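Local coordinates for hypothetical protein (Bacteroides caccae, PDB 4M8R), which is of unknown function but joins an Ig-like N-terminal domain to a WD40-like beta-propeller domain, at residues G262-S274 with L321-Y333. Numbering follows the deposited sequence.
Sequences GVFMQGNEIILLS and LLYQKKVGYMIYY
V327 fills the middle of this interface with its two methyls: CG1 lies 3.9 Å from CG1 of V263, while CG2 is shared between CG of M265, a selenomethionine, and CD1 of L272. L272 then leads on to Y329, laying CD2 over one face of the ring, 4.0 Å from its centroid. That ring stands up from its strand and delivers OH to the backbone, donating to L273 O at 2.8 Å, the acceptor sitting at the ring edge. Toward the other end the contact turns polar. K325 leaves its backbone with CG between N and the carbonyl carbon (chi1 46°) and reaches the chain around the type II turn M265-N268, where NZ meets F264 O, just ahead of the turn, at 2.7 Å from above the carbonyl plane and N268 OD1, within it, at 3.0 Å almost head-on; G202 O is a further acceptor. A methionine in its place would probably leave F264 O, N268 OD1 and G202 O without the amine they share and the turn less firmly tied to the strand. In return, Q266 stretches out so that OE1 takes K325 N in its carbonyl plane at 2.9 Å, and a water links G267 N to Y323 O. The hairpin 262-274 and strand 325-333 belong to different sheets, joined here by an apolar patch around V327 with side-chain-to-backbone hydrogen bonds at both ends, as between neighbouring blades of a beta-propeller.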
loop_
_atom_site.group_PDB
_atom_site.type_symbol
_atom_site.label_atom_id
_atom_site.label_comp_id
_atom_site.label_asym_id
_atom_site.label_seq_id
_atom_site.Cartn_x
_atom_site.Cartn_y
_atom_site.Cartn_z
ATOM N N GLY A 262 -19.138 22.499 3.889
ATOM C CA GLY A 262 -18.078 23.110 3.114
ATOM C C GLY A 262 -17.297 22.040 2.375
ATOM O O GLY A 262 -17.422 20.846 2.665
ATOM N N VAL A 263 -16.488 22.471 1.414
ATOM C CA VAL A 263 -15.742 21.543 0.575
ATOM C C VAL A 263 -14.304 22.005 0.424
ATOM O O VAL A 263 -14.049 23.160 0.108
ATOM C CB VAL A 263 -16.399 21.426 -0.813
ATOM C CG1 VAL A 263 -15.483 20.712 -1.794
ATOM C CG2 VAL A 263 -17.728 20.698 -0.707
ATOM N N PHE A 264 -13.372 21.090 0.663
ATOM C CA PHE A 264 -11.955 21.353 0.428
ATOM C C PHE A 264 -11.672 21.348 -1.063
ATOM O O PHE A 264 -12.021 20.398 -1.761
ATOM C CB PHE A 264 -11.069 20.269 1.063
ATOM C CG PHE A 264 -10.809 20.458 2.532
ATOM C CD1 PHE A 264 -9.967 21.461 2.977
ATOM C CD2 PHE A 264 -11.376 19.602 3.470
ATOM C CE1 PHE A 264 -9.710 21.626 4.330
ATOM C CE2 PHE A 264 -11.127 19.762 4.823
ATOM C CZ PHE A 264 -10.293 20.780 5.254
HETATM N N MSE A 265 -11.006 22.390 -1.540
HETATM C CA MSE A 265 -10.435 22.368 -2.881
HETATM C C MSE A 265 -9.293 21.389 -2.899
HETATM O O MSE A 265 -8.814 20.975 -1.840
HETATM C CB MSE A 265 -9.950 23.766 -3.198
HETATM C CG MSE A 265 -9.735 23.946 -4.689
HETATM SE SE MSE A 265 -9.476 25.855 -5.044
HETATM C CE MSE A 265 -11.082 26.625 -4.211
ATOM N N GLN A 266 -8.853 20.984 -4.091
ATOM C CA GLN A 266 -7.706 20.076 -4.201
ATOM C C GLN A 266 -6.491 20.733 -3.546
ATOM O O GLN A 266 -6.260 21.932 -3.714
ATOM C CB GLN A 266 -7.406 19.697 -5.659
ATOM C CG GLN A 266 -6.386 18.565 -5.806
ATOM C CD GLN A 266 -6.091 18.199 -7.257
ATOM O OE1 GLN A 266 -6.854 17.477 -7.895
ATOM N NE2 GLN A 266 -4.968 18.689 -7.778
ATOM N N GLY A 267 -5.745 19.944 -2.775
ATOM C CA GLY A 267 -4.640 20.458 -1.965
ATOM C C GLY A 267 -5.046 20.759 -0.530
ATOM O O GLY A 267 -4.183 20.893 0.342
ATOM N N ASN A 268 -6.355 20.875 -0.289
ATOM C CA ASN A 268 -6.922 21.055 1.051
ATOM C C ASN A 268 -6.471 22.324 1.775
ATOM O O ASN A 268 -6.357 22.335 2.994
ATOM C CB ASN A 268 -6.657 19.809 1.917
ATOM C CG ASN A 268 -7.307 18.556 1.357
ATOM O OD1 ASN A 268 -8.114 18.615 0.428
ATOM N ND2 ASN A 268 -6.967 17.410 1.931
ATOM N N GLU A 269 -6.233 23.391 1.019
ATOM C CA GLU A 269 -5.836 24.674 1.595
ATOM C C GLU A 269 -6.980 25.683 1.595
ATOM O O GLU A 269 -7.102 26.483 2.525
ATOM C CB GLU A 269 -4.632 25.240 0.841
ATOM C CG GLU A 269 -3.371 24.406 1.024
ATOM C CD GLU A 269 -2.196 24.885 0.191
ATOM O OE1 GLU A 269 -2.157 26.077 -0.185
ATOM O OE2 GLU A 269 -1.298 24.066 -0.084
ATOM N N ILE A 270 -7.809 25.638 0.554
ATOM C CA ILE A 270 -8.961 26.526 0.426
ATOM C C ILE A 270 -10.256 25.740 0.627
ATOM O O ILE A 270 -10.399 24.627 0.109
ATOM C CB ILE A 270 -8.998 27.202 -0.964
ATOM C CG1 ILE A 270 -7.638 27.835 -1.312
ATOM C CG2 ILE A 270 -10.104 28.250 -1.029
ATOM C CD1 ILE A 270 -7.222 28.985 -0.416
ATOM N N ILE A 271 -11.193 26.328 1.372
ATOM C CA ILE A 271 -12.482 25.707 1.657
ATOM C C ILE A 271 -13.615 26.568 1.116
ATOM O O ILE A 271 -13.638 27.773 1.336
ATOM C CB ILE A 271 -12.685 25.496 3.174
ATOM C CG1 ILE A 271 -11.703 24.433 3.695
ATOM C CG2 ILE A 271 -14.122 25.078 3.470
ATOM C CD1 ILE A 271 -11.552 24.386 5.205
ATOM N N LEU A 272 -14.563 25.936 0.434
ATOM C CA LEU A 272 -15.726 26.630 -0.117
ATOM C C LEU A 272 -16.901 26.542 0.849
ATOM O O LEU A 272 -17.284 25.455 1.267
ATOM C CB LEU A 272 -16.140 26.021 -1.461
ATOM C CG LEU A 272 -15.251 26.270 -2.682
ATOM C CD1 LEU A 272 -13.868 25.660 -2.502
ATOM C CD2 LEU A 272 -15.924 25.703 -3.923
ATOM N N LEU A 273 -17.470 27.691 1.189
ATOM C CA LEU A 273 -18.664 27.752 2.019
ATOM C C LEU A 273 -19.722 28.601 1.330
ATOM O O LEU A 273 -19.434 29.338 0.385
ATOM C CB LEU A 273 -18.342 28.380 3.374
ATOM C CG LEU A 273 -17.166 27.801 4.157
ATOM C CD1 LEU A 273 -16.744 28.753 5.271
ATOM C CD2 LEU A 273 -17.535 26.442 4.718
ATOM N N SER A 274 -20.953 28.485 1.809
ATOM C CA SER A 274 -22.017 29.400 1.423
ATOM C C SER A 274 -22.671 29.936 2.688
ATOM O O SER A 274 -22.752 29.234 3.701
ATOM C CB SER A 274 -23.046 28.709 0.524
ATOM O OG SER A 274 -23.756 27.699 1.222
ATOM N N LEU A 321 -1.304 11.609 1.295
ATOM C CA LEU A 321 -1.764 11.210 -0.029
ATOM C C LEU A 321 -2.708 12.243 -0.665
ATOM O O LEU A 321 -3.643 12.700 -0.013
ATOM C CB LEU A 321 -2.402 9.822 0.042
ATOM C CG LEU A 321 -3.696 9.663 0.850
ATOM C CD1 LEU A 321 -4.910 9.624 -0.074
ATOM C CD2 LEU A 321 -3.641 8.413 1.722
ATOM N N LEU A 322 -2.465 12.602 -1.932
ATOM C CA LEU A 322 -3.148 13.745 -2.566
ATOM C C LEU A 322 -4.434 13.343 -3.303
ATOM O O LEU A 322 -4.391 12.717 -4.361
ATOM C CB LEU A 322 -2.192 14.481 -3.518
ATOM C CG LEU A 322 -2.490 15.950 -3.860
ATOM C CD1 LEU A 322 -3.772 16.110 -4.669
ATOM C CD2 LEU A 322 -2.541 16.818 -2.608
ATOM N N TYR A 323 -5.572 13.736 -2.737
ATOM C CA TYR A 323 -6.884 13.400 -3.276
ATOM C C TYR A 323 -7.248 14.355 -4.408
ATOM O O TYR A 323 -7.376 15.557 -4.186
ATOM C CB TYR A 323 -7.923 13.471 -2.154
ATOM C CG TYR A 323 -9.301 12.972 -2.516
ATOM C CD1 TYR A 323 -9.472 11.797 -3.240
ATOM C CD2 TYR A 323 -10.443 13.651 -2.095
ATOM C CE1 TYR A 323 -10.737 11.333 -3.561
ATOM C CE2 TYR A 323 -11.712 13.190 -2.409
ATOM C CZ TYR A 323 -11.855 12.027 -3.145
ATOM O OH TYR A 323 -13.106 11.544 -3.469
ATOM N N GLN A 324 -7.415 13.814 -5.614
ATOM C CA GLN A 324 -7.630 14.619 -6.819
ATOM C C GLN A 324 -9.106 14.897 -7.075
ATOM O O GLN A 324 -9.932 13.995 -7.013
ATOM C CB GLN A 324 -6.987 13.942 -8.029
ATOM C CG GLN A 324 -5.470 14.074 -8.027
ATOM C CD GLN A 324 -4.754 12.944 -8.736
ATOM O OE1 GLN A 324 -3.919 13.176 -9.611
ATOM N NE2 GLN A 324 -5.062 11.710 -8.347
ATOM N N LYS A 325 -9.432 16.152 -7.364
ATOM C CA LYS A 325 -10.827 16.569 -7.465
ATOM C C LYS A 325 -11.042 17.906 -8.169
ATOM O O LYS A 325 -10.135 18.725 -8.283
ATOM C CB LYS A 325 -11.466 16.610 -6.070
ATOM C CG LYS A 325 -10.613 17.299 -5.030
ATOM C CD LYS A 325 -11.113 17.102 -3.608
ATOM C CE LYS A 325 -9.967 17.339 -2.631
ATOM N NZ LYS A 325 -10.336 18.286 -1.552
ATOM N N LYS A 326 -12.264 18.088 -8.659
ATOM C CA LYS A 326 -12.737 19.357 -9.187
ATOM C C LYS A 326 -13.844 19.825 -8.259
ATOM O O LYS A 326 -14.755 19.061 -7.954
ATOM C CB LYS A 326 -13.278 19.177 -10.605
ATOM C CG LYS A 326 -12.210 18.793 -11.618
ATOM C CD LYS A 326 -12.812 18.122 -12.844
ATOM C CE LYS A 326 -11.736 17.570 -13.771
ATOM N NZ LYS A 326 -10.984 18.640 -14.483
ATOM N N VAL A 327 -13.757 21.066 -7.792
ATOM C CA VAL A 327 -14.748 21.600 -6.864
ATOM C C VAL A 327 -15.401 22.852 -7.413
ATOM O O VAL A 327 -14.846 23.536 -8.271
ATOM C CB VAL A 327 -14.140 21.914 -5.481
ATOM C CG1 VAL A 327 -13.309 20.735 -4.992
ATOM C CG2 VAL A 327 -13.300 23.181 -5.522
ATOM N N GLY A 328 -16.581 23.152 -6.889
ATOM C CA GLY A 328 -17.294 24.344 -7.293
ATOM C C GLY A 328 -18.545 24.607 -6.490
ATOM O O GLY A 328 -18.748 24.034 -5.416
ATOM N N TYR A 329 -19.374 25.490 -7.036
ATOM C CA TYR A 329 -20.607 25.931 -6.412
ATOM C C TYR A 329 -21.790 25.654 -7.337
ATOM O O TYR A 329 -21.727 25.944 -8.535
ATOM C CB TYR A 329 -20.541 27.434 -6.163
ATOM C CG TYR A 329 -19.718 27.870 -4.967
ATOM C CD1 TYR A 329 -20.152 27.620 -3.670
ATOM C CD2 TYR A 329 -18.537 28.591 -5.133
ATOM C CE1 TYR A 329 -19.421 28.042 -2.573
ATOM C CE2 TYR A 329 -17.800 29.021 -4.040
ATOM C CZ TYR A 329 -18.247 28.745 -2.763
ATOM O OH TYR A 329 -17.525 29.173 -1.670
HETATM N N MSE A 330 -22.855 25.080 -6.779
HETATM C CA MSE A 330 -24.148 25.030 -7.454
HETATM C C MSE A 330 -24.804 26.345 -7.141
HETATM O O MSE A 330 -24.991 26.674 -5.973
HETATM C CB MSE A 330 -25.014 23.880 -6.943
HETATM C CG MSE A 330 -26.264 23.641 -7.796
HETATM SE SE MSE A 330 -27.673 25.011 -7.536
HETATM C CE MSE A 330 -27.926 24.939 -5.579
ATOM N N ILE A 331 -25.158 27.111 -8.173
ATOM C CA ILE A 331 -25.771 28.424 -7.989
ATOM C C ILE A 331 -27.179 28.434 -8.580
ATOM O O ILE A 331 -27.355 28.137 -9.762
ATOM C CB ILE A 331 -24.908 29.526 -8.640
ATOM C CG1 ILE A 331 -23.587 29.650 -7.876
ATOM C CG2 ILE A 331 -25.639 30.864 -8.638
ATOM C CD1 ILE A 331 -22.510 30.394 -8.628
ATOM N N TYR A 332 -28.167 28.786 -7.755
ATOM C CA TYR A 332 -29.575 28.753 -8.156
ATOM C C TYR A 332 -30.229 30.129 -8.101
ATOM O O TYR A 332 -30.104 30.839 -7.106
ATOM C CB TYR A 332 -30.359 27.783 -7.263
ATOM C CG TYR A 332 -31.865 27.881 -7.420
ATOM C CD1 TYR A 332 -32.516 27.242 -8.470
ATOM C CD2 TYR A 332 -32.632 28.615 -6.521
ATOM C CE1 TYR A 332 -33.889 27.329 -8.621
ATOM C CE2 TYR A 332 -34.007 28.710 -6.663
ATOM C CZ TYR A 332 -34.632 28.068 -7.714
ATOM O OH TYR A 332 -36.000 28.168 -7.856
ATOM N N TYR A 333 -30.930 30.488 -9.175
ATOM C CA TYR A 333 -31.749 31.697 -9.221
ATOM C C TYR A 333 -33.191 31.291 -9.516
ATOM O O TYR A 333 -33.433 30.459 -10.394
ATOM C CB TYR A 333 -31.257 32.650 -10.314
ATOM C CG TYR A 333 -29.882 33.245 -10.065
ATOM C CD1 TYR A 333 -29.721 34.357 -9.242
ATOM C CD2 TYR A 333 -28.744 32.702 -10.665
ATOM C CE1 TYR A 333 -28.467 34.908 -9.016
ATOM C CE2 TYR A 333 -27.487 33.247 -10.449
ATOM C CZ TYR A 333 -27.351 34.349 -9.624
ATOM O OH TYR A 333 -26.101 34.895 -9.404
HETATM O O HOH W 1 -6.713 17.416 -2.271
#